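Local atomic coordinates of periplasmic binding protein/LacI transcriptional regulator (Burkholderia graminis C4D1M, PDB entry 5HQJ), a protein that probably binds sugars in the periplasm as the solute-receptor component of an ABC transporter, and is captured here with D-arabinose. Residues V33-F42 with V112-P120; L205-G216 with E233-L244. All coordinates share one frame; numbering follows the deposited sequence.

Contact 1: V33-F42 with V112-P120. With 64K (alpha-D-arabinopyranose), chain B.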
loop_
_atom_site.group_PDB
_atom_site.type_symbol
_atom_site.label_atom_id
_atom_site.label_comp_id
_atom_site.label_asym_id
_atom_site.label_seq_id
_atom_site.Cartn_x
_atom_site.Cartn_y
_atom_site.Cartn_z
ATOM N N VAL A 33 14.089 8.934 -0.259
ATOM C CA VAL A 33 12.944 8.037 -0.309
ATOM C C VAL A 33 11.651 8.832 -0.314
ATOM O O VAL A 33 11.477 9.762 0.488
ATOM C CB VAL A 33 12.963 7.052 0.865
ATOM C CG1 VAL A 33 11.859 6.037 0.697
ATOM C CG2 VAL A 33 14.289 6.332 0.942
ATOM N N ILE A 34 10.757 8.464 -1.228
ATOM C CA ILE A 34 9.550 9.235 -1.536
ATOM C C ILE A 34 8.322 8.389 -1.313
ATOM O O ILE A 34 8.152 7.365 -2.009
ATOM C CB ILE A 34 9.539 9.714 -3.033
ATOM C CG1 ILE A 34 10.834 10.460 -3.358
ATOM C CG2 ILE A 34 8.289 10.579 -3.347
ATOM C CD1 ILE A 34 11.059 10.725 -4.836
ATOM N N PRO A 35 7.468 8.779 -0.357
ATOM C CA PRO A 35 6.182 8.093 -0.249
ATOM C C PRO A 35 5.182 8.612 -1.272
ATOM O O PRO A 35 5.510 9.548 -2.010
ATOM C CB PRO A 35 5.734 8.443 1.174
ATOM C CG PRO A 35 6.248 9.833 1.350
ATOM C CD PRO A 35 7.619 9.784 0.727
ATOM N N LYS A 36 3.984 8.048 -1.281
ATOM C CA LYS A 36 2.936 8.566 -2.165
ATOM C C LYS A 36 2.530 9.959 -1.683
ATOM O O LYS A 36 2.127 10.804 -2.482
ATOM C CB LYS A 36 1.719 7.634 -2.201
ATOM C CG LYS A 36 1.892 6.366 -3.100
ATOM C CD LYS A 36 0.599 5.530 -3.137
ATOM C CE LYS A 36 0.749 4.230 -3.938
ATOM N NZ LYS A 36 -0.568 3.562 -4.132
ATOM N N VAL A 37 2.632 10.164 -0.368
ATOM C CA VAL A 37 2.254 11.416 0.300
ATOM C C VAL A 37 2.421 11.185 1.791
ATOM O O VAL A 37 2.625 10.054 2.210
ATOM C CB VAL A 37 0.788 11.846 0.058
ATOM C CG1 VAL A 37 0.636 12.887 -1.087
ATOM C CG2 VAL A 37 -0.144 10.620 -0.108
ATOM N N ALA A 38 2.293 12.240 2.592
ATOM C CA ALA A 38 2.307 12.094 4.042
ATOM C C ALA A 38 1.026 11.476 4.551
ATOM O O ALA A 38 0.180 12.175 5.101
ATOM C CB ALA A 38 2.504 13.439 4.716
ATOM N N VAL A 39 0.905 10.166 4.386
ATOM C CA VAL A 39 -0.196 9.381 4.938
ATOM C C VAL A 39 0.348 8.265 5.857
ATOM O O VAL A 39 1.493 7.853 5.725
ATOM C CB VAL A 39 -1.051 8.767 3.817
ATOM C CG1 VAL A 39 -1.785 9.845 3.052
ATOM C CG2 VAL A 39 -0.194 7.989 2.888
ATOM N N PRO A 40 -0.483 7.762 6.780
ATOM C CA PRO A 40 -0.053 6.971 7.936
ATOM C C PRO A 40 0.766 5.778 7.579
ATOM O O PRO A 40 1.752 5.532 8.233
ATOM C CB PRO A 40 -1.357 6.539 8.588
ATOM C CG PRO A 40 -2.342 7.580 8.149
ATOM C CD PRO A 40 -1.919 8.087 6.833
ATOM N N PHE A 41 0.377 5.039 6.559
ATOM C CA PHE A 41 1.151 3.861 6.190
ATOM C C PHE A 41 2.653 4.099 6.025
ATOM O O PHE A 41 3.457 3.232 6.398
ATOM C CB PHE A 41 0.565 3.297 4.892
ATOM C CG PHE A 41 1.351 2.145 4.291
ATOM C CD1 PHE A 41 1.154 0.830 4.721
ATOM C CD2 PHE A 41 2.226 2.378 3.244
ATOM C CE1 PHE A 41 1.844 -0.237 4.122
ATOM C CE2 PHE A 41 2.917 1.342 2.644
ATOM C CZ PHE A 41 2.707 0.005 3.065
ATOM N N PHE A 42 3.040 5.235 5.445
ATOM C CA PHE A 42 4.432 5.426 5.053
ATOM C C PHE A 42 5.373 5.792 6.177
ATOM O O PHE A 42 6.585 5.821 5.952
ATOM C CB PHE A 42 4.515 6.482 3.948
ATOM C CG PHE A 42 3.988 5.985 2.640
ATOM C CD1 PHE A 42 4.768 5.195 1.849
ATOM C CD2 PHE A 42 2.699 6.266 2.252
ATOM C CE1 PHE A 42 4.272 4.700 0.620
ATOM C CE2 PHE A 42 2.182 5.825 1.018
ATOM C CZ PHE A 42 2.960 5.013 0.216
ATOM N N VAL A 112 17.803 4.073 -9.320
ATOM C CA VAL A 112 16.394 4.287 -9.083
ATOM C C VAL A 112 15.700 2.950 -8.896
ATOM O O VAL A 112 15.881 2.037 -9.693
ATOM C CB VAL A 112 15.746 5.068 -10.239
ATOM C CG1 VAL A 112 14.263 5.243 -10.001
ATOM C CG2 VAL A 112 16.421 6.437 -10.393
ATOM N N LEU A 113 14.901 2.857 -7.844
ATOM C CA LEU A 113 14.050 1.707 -7.665
ATOM C C LEU A 113 12.711 2.122 -7.083
ATOM O O LEU A 113 12.534 3.257 -6.594
ATOM C CB LEU A 113 14.737 0.669 -6.769
ATOM C CG LEU A 113 15.037 0.989 -5.293
ATOM C CD1 LEU A 113 13.803 0.846 -4.392
ATOM C CD2 LEU A 113 16.164 0.084 -4.752
ATOM N N THR A 114 11.756 1.205 -7.148
ATOM C CA THR A 114 10.443 1.448 -6.556
ATOM C C THR A 114 10.182 0.525 -5.387
ATOM O O THR A 114 10.843 -0.514 -5.261
ATOM C CB THR A 114 9.340 1.286 -7.602
ATOM O OG1 THR A 114 9.422 -0.014 -8.207
ATOM C CG2 THR A 114 9.506 2.352 -8.667
ATOM N N TYR A 115 9.243 0.941 -4.533
ATOM C CA TYR A 115 8.785 0.126 -3.388
ATOM C C TYR A 115 7.293 0.407 -3.209
ATOM O O TYR A 115 6.807 1.476 -3.590
ATOM C CB TYR A 115 9.614 0.418 -2.104
ATOM C CG TYR A 115 9.277 1.732 -1.465
ATOM C CD1 TYR A 115 9.782 2.919 -1.996
ATOM C CD2 TYR A 115 8.406 1.811 -0.395
ATOM C CE1 TYR A 115 9.444 4.139 -1.464
ATOM C CE2 TYR A 115 8.052 3.043 0.153
ATOM C CZ TYR A 115 8.583 4.200 -0.397
ATOM O OH TYR A 115 8.254 5.430 0.099
ATOM N N ASP A 116 6.576 -0.597 -2.699
ATOM C CA ASP A 116 5.157 -0.512 -2.364
ATOM C C ASP A 116 4.229 -0.439 -3.570
ATOM O O ASP A 116 3.329 -1.264 -3.694
ATOM C CB ASP A 116 4.916 0.699 -1.442
ATOM C CG ASP A 116 3.465 0.916 -1.163
ATOM O OD1 ASP A 116 2.777 -0.040 -0.734
ATOM O OD2 ASP A 116 3.021 2.038 -1.415
ATOM N N SER A 117 4.438 0.583 -4.406
ATOM C CA SER A 117 3.643 0.787 -5.623
ATOM C C SER A 117 4.564 1.088 -6.812
ATOM O O SER A 117 5.264 2.107 -6.886
ATOM C CB SER A 117 2.606 1.904 -5.461
ATOM O OG SER A 117 1.496 1.650 -6.351
ATOM N N ASP A 118 4.557 0.145 -7.745
ATOM C CA ASP A 118 5.501 0.137 -8.864
ATOM C C ASP A 118 5.116 1.053 -10.037
ATOM O O ASP A 118 3.953 1.446 -10.180
ATOM C CB ASP A 118 5.650 -1.303 -9.388
ATOM C CG ASP A 118 6.915 -1.501 -10.210
ATOM O OD1 ASP A 118 7.743 -0.582 -10.273
ATOM O OD2 ASP A 118 7.086 -2.596 -10.796
ATOM N N SER A 119 6.137 1.435 -10.805
ATOM C CA SER A 119 5.995 1.965 -12.173
ATOM C C SER A 119 6.865 1.120 -13.113
ATOM O O SER A 119 8.042 1.416 -13.302
ATOM C CB SER A 119 6.410 3.439 -12.269
ATOM O OG SER A 119 6.436 3.873 -13.630
ATOM N N PRO A 120 6.298 0.043 -13.679
ATOM C CA PRO A 120 7.100 -0.973 -14.378
ATOM C C PRO A 120 7.873 -0.513 -15.618
ATOM O O PRO A 120 8.839 -1.191 -15.972
ATOM C CB PRO A 120 6.058 -2.024 -14.782
ATOM C CG PRO A 120 4.728 -1.376 -14.598
ATOM C CD PRO A 120 4.909 -0.398 -13.495
HETATM O O2 64K B . 0.264 -0.266 -0.026
HETATM C C2 64K B . -0.671 0.858 0.098
HETATM C C3 64K B . -1.230 0.823 1.484
HETATM O O3 64K B . -2.175 -0.220 1.565
HETATM C C4 64K B . -1.982 2.103 1.832
HETATM O O4 64K B . -3.197 2.238 1.073
HETATM C C5 64K B . -1.145 3.265 1.536
HETATM O O5 64K B . -0.868 3.291 0.114
HETATM C C1 64K B . 0.055 2.152 -0.143
HETATM O O1 64K B . 0.443 2.198 -1.462
#

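Contact 2: L205-G216 with E233-L244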
loop_
_atom_site.group_PDB
_atom_site.type_symbol
_atom_site.label_atom_id
_atom_site.label_comp_id
_atom_site.label_asym_id
_atom_site.label_seq_id
_atom_site.Cartn_x
_atom_site.Cartn_y
_atom_site.Cartn_z
ATOM N N LEU A 205 -23.937 0.864 2.660
ATOM C CA LEU A 205 -24.741 0.115 3.591
ATOM C C LEU A 205 -26.218 0.452 3.414
ATOM O O LEU A 205 -27.061 -0.408 3.603
ATOM C CB LEU A 205 -24.296 0.394 5.033
ATOM C CG LEU A 205 -22.840 0.035 5.373
ATOM C CD1 LEU A 205 -22.571 0.364 6.850
ATOM C CD2 LEU A 205 -22.530 -1.376 5.063
ATOM N N ARG A 206 -26.512 1.696 3.036
ATOM C CA ARG A 206 -27.895 2.082 2.811
ATOM C C ARG A 206 -28.467 1.423 1.568
ATOM O O ARG A 206 -29.614 0.970 1.560
ATOM C CB ARG A 206 -28.016 3.601 2.696
ATOM C CG ARG A 206 -27.749 4.334 3.997
ATOM C CD ARG A 206 -27.896 5.842 3.850
ATOM N NE ARG A 206 -27.502 6.540 5.080
ATOM C CZ ARG A 206 -26.573 7.489 5.166
ATOM N NH1 ARG A 206 -25.919 7.922 4.094
ATOM N NH2 ARG A 206 -26.314 8.029 6.344
ATOM N N ALA A 207 -27.654 1.357 0.511
ATOM C CA ALA A 207 -28.103 0.758 -0.748
ATOM C C ALA A 207 -28.247 -0.767 -0.680
ATOM O O ALA A 207 -29.083 -1.346 -1.366
ATOM C CB ALA A 207 -27.167 1.128 -1.837
ATOM N N HIS A 208 -27.430 -1.412 0.146
ATOM C CA HIS A 208 -27.440 -2.869 0.258
ATOM C C HIS A 208 -27.688 -3.406 1.643
ATOM O O HIS A 208 -26.754 -3.825 2.299
ATOM C CB HIS A 208 -26.091 -3.404 -0.262
ATOM C CG HIS A 208 -25.723 -2.830 -1.587
ATOM N ND1 HIS A 208 -26.320 -3.249 -2.753
ATOM C CD2 HIS A 208 -24.874 -1.828 -1.930
ATOM C CE1 HIS A 208 -25.842 -2.537 -3.762
ATOM N NE2 HIS A 208 -24.954 -1.688 -3.293
ATOM N N PRO A 209 -28.965 -3.451 2.094
ATOM C CA PRO A 209 -29.199 -3.938 3.464
ATOM C C PRO A 209 -28.860 -5.417 3.667
ATOM O O PRO A 209 -28.659 -5.828 4.821
ATOM C CB PRO A 209 -30.696 -3.686 3.670
ATOM C CG PRO A 209 -31.269 -3.704 2.299
ATOM C CD PRO A 209 -30.218 -3.082 1.417
ATOM N N ASN A 210 -28.762 -6.181 2.593
ATOM C CA ASN A 210 -28.339 -7.581 2.677
ATOM C C ASN A 210 -26.869 -7.798 2.272
ATOM O O ASN A 210 -26.446 -8.915 1.990
ATOM C CB ASN A 210 -29.253 -8.438 1.804
ATOM C CG ASN A 210 -29.501 -9.818 2.386
ATOM O OD1 ASN A 210 -29.359 -10.042 3.588
ATOM N ND2 ASN A 210 -29.880 -10.750 1.529
ATOM N N LEU A 211 -26.095 -6.723 2.239
ATOM C CA LEU A 211 -24.631 -6.828 2.092
ATOM C C LEU A 211 -24.091 -7.816 3.130
ATOM O O LEU A 211 -24.537 -7.830 4.270
ATOM C CB LEU A 211 -23.994 -5.440 2.270
ATOM C CG LEU A 211 -22.558 -5.309 1.751
ATOM C CD1 LEU A 211 -22.476 -5.378 0.265
ATOM C CD2 LEU A 211 -21.984 -3.960 2.245
ATOM N N LYS A 212 -23.155 -8.654 2.744
ATOM C CA LYS A 212 -22.593 -9.670 3.618
ATOM C C LYS A 212 -21.138 -9.453 3.881
ATOM O O LYS A 212 -20.606 -9.956 4.857
ATOM C CB LYS A 212 -22.786 -11.068 3.038
ATOM C CG LYS A 212 -24.265 -11.461 2.933
ATOM C CD LYS A 212 -24.951 -11.562 4.289
ATOM C CE LYS A 212 -26.452 -11.713 4.135
ATOM N NZ LYS A 212 -27.175 -10.579 4.770
ATOM N N GLY A 213 -20.444 -8.759 2.972
ATOM C CA GLY A 213 -19.040 -8.493 3.177
ATOM C C GLY A 213 -18.519 -7.196 2.569
ATOM O O GLY A 213 -19.035 -6.710 1.571
ATOM N N ILE A 214 -17.447 -6.665 3.148
ATOM C CA ILE A 214 -16.710 -5.536 2.602
ATOM C C ILE A 214 -15.209 -5.812 2.605
ATOM O O ILE A 214 -14.637 -6.241 3.604
ATOM C CB ILE A 214 -16.948 -4.222 3.379
ATOM C CG1 ILE A 214 -18.425 -3.898 3.436
ATOM C CG2 ILE A 214 -16.115 -3.062 2.761
ATOM C CD1 ILE A 214 -18.775 -2.645 4.315
ATOM N N PHE A 215 -14.567 -5.473 1.510
ATOM C CA PHE A 215 -13.102 -5.449 1.403
ATOM C C PHE A 215 -12.595 -4.012 1.384
ATOM O O PHE A 215 -13.052 -3.217 0.527
ATOM C CB PHE A 215 -12.600 -6.047 0.100
ATOM C CG PHE A 215 -12.998 -7.464 -0.181
ATOM C CD1 PHE A 215 -14.222 -7.756 -0.780
ATOM C CD2 PHE A 215 -12.103 -8.526 0.023
ATOM C CE1 PHE A 215 -14.577 -9.075 -1.097
ATOM C CE2 PHE A 215 -12.469 -9.813 -0.288
ATOM C CZ PHE A 215 -13.687 -10.089 -0.861
ATOM N N GLY A 216 -11.639 -3.687 2.242
ATOM C CA GLY A 216 -10.951 -2.416 2.161
ATOM C C GLY A 216 -9.548 -2.709 1.669
ATOM O O GLY A 216 -8.794 -3.382 2.366
ATOM N N GLU A 233 -26.923 4.984 13.702
ATOM C CA GLU A 233 -27.615 4.589 12.473
ATOM C C GLU A 233 -27.264 3.204 12.000
ATOM O O GLU A 233 -28.137 2.496 11.500
ATOM C CB GLU A 233 -27.343 5.557 11.300
ATOM C CG GLU A 233 -27.995 5.037 9.987
ATOM C CD GLU A 233 -27.988 6.020 8.810
ATOM O OE1 GLU A 233 -27.426 7.127 8.922
ATOM O OE2 GLU A 233 -28.576 5.657 7.756
ATOM N N PHE A 234 -25.998 2.783 12.113
ATOM C CA PHE A 234 -25.586 1.504 11.544
ATOM C C PHE A 234 -25.126 0.452 12.555
ATOM O O PHE A 234 -24.686 -0.634 12.159
ATOM C CB PHE A 234 -24.458 1.709 10.527
ATOM C CG PHE A 234 -24.836 2.610 9.365
ATOM C CD1 PHE A 234 -25.564 2.106 8.291
ATOM C CD2 PHE A 234 -24.432 3.939 9.323
ATOM C CE1 PHE A 234 -25.911 2.946 7.205
ATOM C CE2 PHE A 234 -24.770 4.766 8.244
ATOM C CZ PHE A 234 -25.514 4.255 7.191
ATOM N N GLY A 235 -25.234 0.768 13.842
ATOM C CA GLY A 235 -24.774 -0.114 14.909
ATOM C C GLY A 235 -25.250 -1.558 14.803
ATOM O O GLY A 235 -24.541 -2.503 15.173
ATOM N N ALA A 236 -26.456 -1.737 14.284
ATOM C CA ALA A 236 -27.053 -3.072 14.217
ATOM C C ALA A 236 -26.392 -3.957 13.159
ATOM O O ALA A 236 -26.630 -5.163 13.106
ATOM C CB ALA A 236 -28.532 -2.945 13.958
HETATM N N MSE A 237 -25.554 -3.350 12.329
HETATM C CA MSE A 237 -24.796 -4.055 11.314
HETATM C C MSE A 237 -23.566 -4.734 11.924
HETATM O O MSE A 237 -22.926 -5.559 11.303
HETATM C CB MSE A 237 -24.379 -3.071 10.230
HETATM C CG MSE A 237 -25.546 -2.296 9.647
HETATM SE SE MSE A 237 -25.573 -2.444 7.730
HETATM C CE MSE A 237 -25.531 -4.379 7.641
ATOM N N LYS A 238 -23.240 -4.351 13.163
ATOM C CA LYS A 238 -22.092 -4.934 13.842
ATOM C C LYS A 238 -22.295 -6.437 13.973
ATOM O O LYS A 238 -23.317 -6.864 14.511
ATOM C CB LYS A 238 -21.913 -4.298 15.225
ATOM C CG LYS A 238 -20.605 -4.688 15.927
ATOM C CD LYS A 238 -20.649 -4.369 17.430
ATOM C CE LYS A 238 -19.264 -4.436 18.082
ATOM N NZ LYS A 238 -18.512 -5.656 17.718
ATOM N N GLY A 239 -21.337 -7.229 13.500
ATOM C CA GLY A 239 -21.431 -8.689 13.549
ATOM C C GLY A 239 -22.140 -9.323 12.352
ATOM O O GLY A 239 -22.150 -10.536 12.178
ATOM N N LYS A 240 -22.760 -8.495 11.540
ATOM C CA LYS A 240 -23.522 -8.982 10.392
ATOM C C LYS A 240 -22.655 -9.096 9.153
ATOM O O LYS A 240 -22.865 -9.936 8.254
ATOM C CB LYS A 240 -24.715 -8.040 10.155
ATOM C CG LYS A 240 -25.402 -8.150 8.813
ATOM C CD LYS A 240 -26.779 -7.474 8.835
ATOM C CE LYS A 240 -27.454 -7.494 7.461
ATOM N NZ LYS A 240 -26.484 -7.543 6.323
ATOM N N LEU A 241 -21.659 -8.239 9.109
ATOM C CA LEU A 241 -20.788 -8.162 7.950
ATOM C C LEU A 241 -19.463 -8.804 8.215
ATOM O O LEU A 241 -18.925 -8.711 9.323
ATOM C CB LEU A 241 -20.540 -6.717 7.577
ATOM C CG LEU A 241 -21.623 -5.891 6.942
ATOM C CD1 LEU A 241 -21.028 -4.511 6.775
ATOM C CD2 LEU A 241 -22.079 -6.481 5.625
ATOM N N GLU A 242 -18.905 -9.413 7.186
ATOM C CA GLU A 242 -17.536 -9.803 7.221
ATOM C C GLU A 242 -16.676 -8.732 6.557
ATOM O O GLU A 242 -16.803 -8.488 5.340
ATOM C CB GLU A 242 -17.390 -11.144 6.507
ATOM C CG GLU A 242 -16.146 -11.901 6.808
ATOM C CD GLU A 242 -16.144 -12.539 8.201
ATOM O OE1 GLU A 242 -17.220 -12.828 8.771
ATOM O OE2 GLU A 242 -15.038 -12.762 8.709
ATOM N N VAL A 243 -15.793 -8.130 7.345
ATOM C CA VAL A 243 -14.980 -7.018 6.900
ATOM C C VAL A 243 -13.503 -7.396 6.906
ATOM O O VAL A 243 -12.930 -7.772 7.919
ATOM C CB VAL A 243 -15.190 -5.764 7.792
ATOM C CG1 VAL A 243 -14.279 -4.598 7.332
ATOM C CG2 VAL A 243 -16.674 -5.366 7.817
ATOM N N LEU A 244 -12.886 -7.293 5.749
ATOM C CA LEU A 244 -11.457 -7.536 5.574
ATOM C C LEU A 244 -10.798 -6.242 5.120
ATOM O O LEU A 244 -11.289 -5.577 4.203
ATOM C CB LEU A 244 -11.209 -8.650 4.551
ATOM C CG LEU A 244 -11.855 -10.001 4.834
ATOM C CD1 LEU A 244 -11.520 -11.050 3.733
ATOM C CD2 LEU A 244 -11.361 -10.548 6.189
HETATM O O HOH W 1 -21.758 -11.743 6.706
#

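Contact 1: V33-F42 with V112-P120
Tyr115 reaches across to the end of strand 30-34, where its OH gives a weak hydrogen bond to Ile34 O (2.9 Å). CG sits between the backbone N and the carbonyl carbon (chi1 74°), turning the ring so that CE1 lies against Val33 CG1 (3.8 Å) while CE2 approaches Phe42 CE1 obliquely. One residue on, Asp116 centres a classic gamma turn closed by Ser117 N to Tyr115 O. Its carboxylate takes a hydrogen bond on each oxygen from arabinose: O2 to OD1 and O1 to OD2, both 2.6 Å. Ser91 OG also binds OD2. Phe42 CZ comes to 3.4 Å from OD2, the ring standing almost perpendicular to the carboxylate (82°); Pro35 CB and Phe41 CD2 cover the Phe42 ring's two faces. Phe41 lays a face on the sugar, C3 lying over the ring centre. The extended Lys36 chain squeezes past Ser117, CE to CB 3.3 Å, and its NZ bonds to Asn164, with a weak bond to sugar O1 (3.2 Å). The tight part is where Lys36, Phe42 and Tyr115-Ser117 meet beside the sugar, whereas the 37-40 loop swings away, with Ala38 and Pro40 exposed. Strand 87-90 runs between the two strands of this contact; strand 59-62 covers Val33 and Phe42 through Trp62, and helix 269-284 meets Leu113 and Asp116.

Contact 2: L205-G216 with E233-L244
Lys212 O is gripped twice, by Glu242 N at 2.9 Å in a nearly straight bond (176°) and by a water that donates to it and to Lys240 O. From there the backbones run parallel: Ile214 N binds Glu242 O, Leu244 N binds Ile214 O, and Gly216 N closes on Leu244 O at 2.7 Å. Gly213 packs closely in between, its CA 3.1 Å from Glu242 O. These strands, 211-216 and 242-246, are linked through helix 221-229 in a beta-alpha-beta unit, the repeating element of Rossmann-like lobes. Leu241 packs against the start of strand 211-216, CD2 beside Leu211 O and CD1 touching both Ile214 CD1 and Leu205 CD2. Leu205, on the last turn of helix 194-207, sets its CB against Phe234 CE1 (3.7 Å), and selenomethionine Met237 packs its selenium against that CB too. At the surface Arg206 takes Glu233 side-on: NE meets OE2 at 3.0 Å and NH2 meets OE1 at 2.9 Å, both on the syn sides but about 30° out of the carboxylate plane, while the oxygens lie nearly in the guanidinium plane. An extended Arg206 chain brings the guanidinium there, and Phe234 CZ lies over one of its faces, the planes 45° apart. Lys240 NZ donates to Pro209 O (3.2 Å) and sits close to the like-charged Lys212 NZ, while helix 132-146 covers Phe215 and Leu244 on the face they share.

The two contacts lie in different lobes, each built on its own sheet, and the arabinose is bound between them. Their centres are 31 Å apart and their nearest atoms about 11 Å. Contact 1 reaches the sugar directly through Lys36, Phe41 and Asp116. Contact 2 stays back: Gly216, at its pocket end, has its CA about 9 Å from the nearest sugar atom. The C-terminal ends of its two strands nevertheless lead to the site, since the chain just beyond 205-216 supplies Gln219, whose backbone N bonds the sugar, and just beyond 233-244 come Phe246 and Asp247. Asn164, Arg168, Asp247 and Gln267 also hydrogen-bond the sugar, and Asn164 holds Lys36 of contact 1.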